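Local structure of copper-containing nitrite reductase (Hyphomicrobium denitrificans 1NES1, 6TFO) at residues W189-K194 against F259-A264; I148-A153 against P196-R201. The protein probably reduces nitrite to nitric oxide with electrons from cytochrome c, using copper ions as cofactor, and works as a homotrimer. One frame throughout, in Å; residues are numbered along the deposited sequence.

How the contacts relate
Contact 1 and contact 2 lie about 10 Å apart, centre to centre. Contact 1 and segment 196-201 belong to the cupredoxin domain that carries the C263 copper site, and contact 2 brings the preceding loop 148-153 against it. Along the chain the segments interleave: 148-153 comes first, then 189-194, 196-201 and 259-264. The turn that ends strand 184-191 in contact 1 leads directly into residues 196-201, which enter strand 200-203. That strand shares a mixed sheet with strand 257-262, whereas strand 184-191 belongs to the other sheet of the domain. Probable hydrogen bonds from Y261 to P198 and from K194 to T149 join the contacts, tying the loop to the domain that supplies H262 and C263 to their coppers.

Contact 1: residues W189-K194 against F259-A264; sequences WTFNGK and FVYHCA. With CU (copper (II) ion), chain K; CU (copper (II) ion), chain J.
The F191 ring has Y261 over one face, with CE2 of Y261 3.7 Å above the ring plane and displaced toward the rim, while backbone of H262 and C263 meets its edge. CZ of F191 comes within 3.6 Å of C263 N, and the carbonyl carbon of H262 lies in the plane of the same ring. At the edge of the H262 ring, in its plane, lie V260 CG2 and the copper-bound water. The two aromatic rings are neither stacked nor perpendicular: their centroids are 5.3 Å apart and their planes meet at 56°, the side chains running past one another in opposite directions. F191 holds CG anti to its own carbonyl carbon (chi1 -61°), which sends the ring across toward the end of strand 257-262. CZ also approaches C263 CB at 4.2 Å; the one phenyl group thus meets Y261 and the H262-C263 chain that presents two copper ligands. The polar end of Y261 turns to P198, whose carbonyl oxygen it hydrogen-bonds.

H262 NE2 binds one copper at 2.0 Å, and C263 SG binds another at 2.1 Å. H262 ND1 donates an almost straight bond (172°) to C263 O, 2.8 Å away; the oxygen lies close to the ring plane, though the nitrogen sits above the carbonyl plane. This bond and the metal together hold the imidazole's rotation, with NE2 left to the copper. H227 of the same chain and H419 of a second subunit complete the protein ligands of the H262 copper, beside a water, while H222, H271 and M276 join C263. Adjacent His and Cys ligands linking a type 2 copper at a subunit interface to a type 1 copper are the hallmark of copper nitrite reductases, where this His-Cys bridge is the electron path between the metals.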
loop_
_atom_site.group_PDB
_atom_site.type_symbol
_atom_site.label_atom_id
_atom_site.label_comp_id
_atom_site.label_asym_id
_atom_site.label_seq_id
_atom_site.Cartn_x
_atom_site.Cartn_y
_atom_site.Cartn_z
ATOM N N TRP C 189 14.667 26.209 21.884
ATOM C CA TRP C 189 16.014 26.583 22.373
ATOM C C TRP C 189 16.220 28.080 22.109
ATOM O O TRP C 189 15.974 28.519 20.974
ATOM C CB TRP C 189 17.102 25.729 21.706
ATOM C CG TRP C 189 16.897 24.255 21.831
ATOM C CD1 TRP C 189 16.071 23.617 22.702
ATOM C CD2 TRP C 189 17.585 23.228 21.095
ATOM N NE1 TRP C 189 16.170 22.265 22.532
ATOM C CE2 TRP C 189 17.083 21.992 21.548
ATOM C CE3 TRP C 189 18.551 23.223 20.089
ATOM C CZ2 TRP C 189 17.525 20.773 21.037
ATOM C CZ3 TRP C 189 18.995 22.017 19.590
ATOM C CH2 TRP C 189 18.488 20.808 20.061
ATOM N N THR C 190 16.650 28.839 23.119
ATOM C CA THR C 190 16.651 30.323 23.074
ATOM C C THR C 190 17.903 30.912 23.722
ATOM O O THR C 190 18.569 30.234 24.531
ATOM C CB THR C 190 15.432 30.894 23.802
ATOM O OG1 THR C 190 15.601 30.634 25.195
ATOM C CG2 THR C 190 14.133 30.307 23.296
ATOM N N PHE C 191 18.170 32.172 23.372
ATOM C CA PHE C 191 18.964 33.119 24.188
ATOM C C PHE C 191 17.955 33.849 25.091
ATOM O O PHE C 191 17.055 34.529 24.560
ATOM C CB PHE C 191 19.780 34.010 23.255
ATOM C CG PHE C 191 20.782 33.299 22.374
ATOM C CD1 PHE C 191 21.975 32.836 22.884
ATOM C CD2 PHE C 191 20.565 33.173 21.018
ATOM C CE1 PHE C 191 22.920 32.244 22.058
ATOM C CE2 PHE C 191 21.500 32.585 20.184
ATOM C CZ PHE C 191 22.688 32.130 20.702
ATOM N N ASN C 192 18.029 33.598 26.404
ATOM C CA ASN C 192 17.307 34.356 27.456
ATOM C C ASN C 192 15.801 34.118 27.346
ATOM O O ASN C 192 15.025 35.018 27.703
ATOM C CB ASN C 192 17.713 35.831 27.410
ATOM C CG ASN C 192 19.140 35.997 27.880
ATOM O OD1 ASN C 192 20.082 35.642 27.180
ATOM N ND2 ASN C 192 19.300 36.420 29.120
ATOM N N GLY C 193 15.406 32.917 26.927
ATOM C CA GLY C 193 14.019 32.420 27.052
ATOM C C GLY C 193 13.048 33.079 26.090
ATOM O O GLY C 193 11.835 32.983 26.366
ATOM N N LYS C 194 13.531 33.716 25.011
ATOM C CA LYS C 194 12.661 34.410 24.022
ATOM C C LYS C 194 13.241 34.307 22.605
ATOM O O LYS C 194 14.438 34.008 22.447
ATOM C CB LYS C 194 12.442 35.856 24.468
ATOM C CG LYS C 194 11.149 36.103 25.224
ATOM C CD LYS C 194 11.306 36.997 26.434
ATOM C CE LYS C 194 10.034 37.746 26.797
ATOM N NZ LYS C 194 8.801 36.967 26.489
ATOM N N PHE C 259 23.639 42.897 12.303
ATOM C CA PHE C 259 24.199 41.530 12.173
ATOM C C PHE C 259 23.256 40.524 12.840
ATOM O O PHE C 259 22.820 40.776 13.983
ATOM C CB PHE C 259 25.600 41.493 12.788
ATOM C CG PHE C 259 26.588 42.371 12.069
ATOM C CD1 PHE C 259 27.094 41.999 10.832
ATOM C CD2 PHE C 259 26.993 43.579 12.615
ATOM C CE1 PHE C 259 27.999 42.808 10.164
ATOM C CE2 PHE C 259 27.896 44.389 11.946
ATOM C CZ PHE C 259 28.392 44.007 10.718
ATOM N N VAL C 260 22.926 39.422 12.166
ATOM C CA VAL C 260 22.251 38.303 12.885
ATOM C C VAL C 260 23.358 37.581 13.655
ATOM O O VAL C 260 24.494 37.507 13.137
ATOM C CB VAL C 260 21.373 37.371 12.022
ATOM C CG1 VAL C 260 21.229 37.808 10.571
ATOM C CG2 VAL C 260 21.774 35.906 12.145
ATOM N N TYR C 261 23.072 37.243 14.908
ATOM C CA TYR C 261 23.838 36.242 15.690
ATOM C C TYR C 261 22.922 35.020 15.877
ATOM O O TYR C 261 21.659 35.170 15.811
ATOM C CB TYR C 261 24.349 36.835 17.003
ATOM C CG TYR C 261 23.310 37.103 18.065
ATOM C CD1 TYR C 261 22.631 38.309 18.117
ATOM C CD2 TYR C 261 23.021 36.156 19.045
ATOM C CE1 TYR C 261 21.686 38.563 19.098
ATOM C CE2 TYR C 261 22.080 36.403 20.035
ATOM C CZ TYR C 261 21.416 37.618 20.069
ATOM O OH TYR C 261 20.481 37.892 21.033
ATOM N N HIS C 262 23.532 33.843 16.024
ATOM C CA HIS C 262 22.831 32.534 16.161
ATOM C C HIS C 262 23.740 31.562 16.911
ATOM O O HIS C 262 24.973 31.753 16.885
ATOM C CB HIS C 262 22.378 31.977 14.799
ATOM C CG HIS C 262 23.458 31.782 13.784
ATOM N ND1 HIS C 262 24.362 30.727 13.843
ATOM C CD2 HIS C 262 23.767 32.483 12.663
ATOM C CE1 HIS C 262 25.201 30.798 12.825
ATOM N NE2 HIS C 262 24.857 31.884 12.079
ATOM N N CYS C 263 23.149 30.546 17.525
ATOM C CA CYS C 263 23.890 29.367 18.040
ATOM C C CYS C 263 24.649 28.702 16.878
ATOM O O CYS C 263 24.159 28.741 15.740
ATOM C CB CYS C 263 22.934 28.397 18.718
ATOM S SG CYS C 263 23.778 27.008 19.510
ATOM N N ALA C 264 25.838 28.165 17.145
ATOM C CA ALA C 264 26.689 27.481 16.145
ATOM C C ALA C 264 27.222 26.180 16.746
ATOM O O ALA C 264 28.408 25.907 16.558
ATOM C CB ALA C 264 27.802 28.381 15.703
HETATM CU CU CU K . 25.885 32.525 10.517
HETATM CU CU CU J . 22.252 26.044 20.659
HETATM O O HOH W 1 27.469 31.244 10.117
#

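Contact 2: residues I148-A153 against P196-R201; sequences ITRDPA and PGPFLR
A loop between two cupredoxin domains, 148-153, is held here against the segment 196-201 that leads into strand 200-203, and R150 makes the contact by reaching alongside P196 to its carbonyl. P196 follows a cis peptide bond, and its ring lies beside the start of the arginine side chain, with CD of P196 3.6 Å from R150 CB. From there CG stands anti to the backbone N (chi1 -180°) and the chain bends at chi2 and chi3, bringing the guanidinium edge to P196 O. R150 NE donates to P196 O at 2.9 Å with an angle of 154°, and R150 NH2 reaches that same oxygen at 3.2 Å, less straight at 135°. The oxygen lies near the guanidinium plane for both bonds; NH2 approaches in the carbonyl plane, on a lone pair of the oxygen, whereas NE is tilted from that plane. P198 packs farther along, its CA over one guanidinium face and its CD 3.4 Å from R150 NH2. R150 NH1 turns instead to D154 in a salt bridge. With R150 replaced by an alanine, P196 O would probably lose both of these donors and D154 this positive partner. Side-on pairing of two nitrogens with one oxygen restrains the guanidinium's rotation, and the acidic partner is likely to balance the charge of this buried arginine.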
loop_
_atom_site.group_PDB
_atom_site.type_symbol
_atom_site.label_atom_id
_atom_site.label_comp_id
_atom_site.label_asym_id
_atom_site.label_seq_id
_atom_site.Cartn_x
_atom_site.Cartn_y
_atom_site.Cartn_z
ATOM N N ILE C 148 7.219 32.774 24.660
ATOM C CA ILE C 148 8.631 32.871 24.167
ATOM C C ILE C 148 8.767 33.977 23.098
ATOM O O ILE C 148 9.875 34.149 22.533
ATOM C CB ILE C 148 9.140 31.497 23.672
ATOM C CG1 ILE C 148 8.202 30.809 22.675
ATOM C CG2 ILE C 148 9.439 30.604 24.865
ATOM C CD1 ILE C 148 8.114 31.465 21.325
ATOM N N THR C 149 7.697 34.717 22.824
ATOM C CA THR C 149 7.687 35.813 21.828
ATOM C C THR C 149 8.391 37.044 22.416
ATOM O O THR C 149 7.912 37.582 23.440
ATOM C CB THR C 149 6.256 36.127 21.387
ATOM O OG1 THR C 149 5.797 34.984 20.659
ATOM C CG2 THR C 149 6.151 37.385 20.548
ATOM N N ARG C 150 9.482 37.467 21.776
ATOM C CA ARG C 150 10.123 38.793 21.967
ATOM C C ARG C 150 9.157 39.916 21.573
ATOM O O ARG C 150 8.718 39.956 20.410
ATOM C CB ARG C 150 11.372 38.886 21.098
ATOM C CG ARG C 150 12.119 40.210 21.222
ATOM C CD ARG C 150 12.801 40.359 22.559
ATOM N NE ARG C 150 13.811 39.332 22.756
ATOM C CZ ARG C 150 14.404 39.082 23.910
ATOM N NH1 ARG C 150 14.084 39.783 24.981
ATOM N NH2 ARG C 150 15.302 38.119 24.001
ATOM N N ASP C 151 8.841 40.824 22.489
ATOM C CA ASP C 151 8.066 42.032 22.118
ATOM C C ASP C 151 8.898 42.780 21.078
ATOM O O ASP C 151 10.114 42.881 21.225
ATOM C CB ASP C 151 7.709 42.883 23.336
ATOM C CG ASP C 151 6.647 43.900 22.978
ATOM O OD1 ASP C 151 7.006 44.953 22.400
ATOM O OD2 ASP C 151 5.457 43.585 23.187
ATOM N N PRO C 152 8.307 43.298 19.978
ATOM C CA PRO C 152 9.098 43.995 18.959
ATOM C C PRO C 152 9.644 45.360 19.433
ATOM O O PRO C 152 10.544 45.881 18.817
ATOM C CB PRO C 152 8.104 44.117 17.798
ATOM C CG PRO C 152 6.757 44.200 18.480
ATOM C CD PRO C 152 6.876 43.260 19.660
ATOM N N ALA C 153 9.109 45.884 20.536
ATOM C CA ALA C 153 9.550 47.134 21.200
ATOM C C ALA C 153 10.639 46.836 22.230
ATOM O O ALA C 153 11.191 47.772 22.751
ATOM C CB ALA C 153 8.364 47.820 21.835
ATOM N N PRO C 196 13.040 36.450 18.816
ATOM C CA PRO C 196 14.495 36.269 18.836
ATOM C C PRO C 196 15.153 36.597 20.185
ATOM O O PRO C 196 14.493 37.107 21.060
ATOM C CB PRO C 196 14.991 37.275 17.786
ATOM C CG PRO C 196 13.937 38.370 17.819
ATOM C CD PRO C 196 12.638 37.611 18.013
ATOM N N GLY C 197 16.447 36.294 20.300
ATOM C CA GLY C 197 17.288 36.613 21.469
ATOM C C GLY C 197 17.371 38.120 21.718
ATOM O O GLY C 197 16.788 38.917 20.980
ATOM N N PRO C 198 18.056 38.560 22.798
ATOM C CA PRO C 198 18.176 39.985 23.096
ATOM C C PRO C 198 18.750 40.754 21.903
ATOM O O PRO C 198 19.609 40.208 21.239
ATOM C CB PRO C 198 19.120 40.016 24.306
ATOM C CG PRO C 198 18.874 38.680 24.973
ATOM C CD PRO C 198 18.701 37.719 23.816
ATOM N N PHE C 199 18.225 41.954 21.639
ATOM C CA PHE C 199 18.802 42.941 20.687
ATOM C C PHE C 199 20.073 43.542 21.316
ATOM O O PHE C 199 19.987 44.218 22.336
ATOM C CB PHE C 199 17.779 44.024 20.326
ATOM C CG PHE C 199 18.179 44.904 19.168
ATOM C CD1 PHE C 199 19.090 45.939 19.341
ATOM C CD2 PHE C 199 17.637 44.696 17.908
ATOM C CE1 PHE C 199 19.450 46.745 18.272
ATOM C CE2 PHE C 199 18.000 45.505 16.841
ATOM C CZ PHE C 199 18.904 46.526 17.024
ATOM N N LEU C 200 21.229 43.237 20.744
ATOM C CA LEU C 200 22.540 43.739 21.219
ATOM C C LEU C 200 22.903 44.986 20.402
ATOM O O LEU C 200 22.824 44.948 19.156
ATOM C CB LEU C 200 23.583 42.633 21.072
ATOM C CG LEU C 200 23.206 41.299 21.709
ATOM C CD1 LEU C 200 24.299 40.264 21.461
ATOM C CD2 LEU C 200 22.952 41.466 23.204
ATOM N N ARG C 201 23.230 46.070 21.101
ATOM C CA ARG C 201 23.478 47.415 20.513
ATOM C C ARG C 201 24.795 47.933 21.092
ATOM O O ARG C 201 24.880 48.137 22.323
ATOM C CB ARG C 201 22.310 48.356 20.822
ATOM C CG ARG C 201 22.223 49.546 19.880
ATOM C CD ARG C 201 20.863 50.208 19.954
ATOM N NE ARG C 201 20.672 51.205 18.899
ATOM C CZ ARG C 201 19.488 51.613 18.437
ATOM N NH1 ARG C 201 18.359 51.099 18.896
ATOM N NH2 ARG C 201 19.445 52.523 17.487
#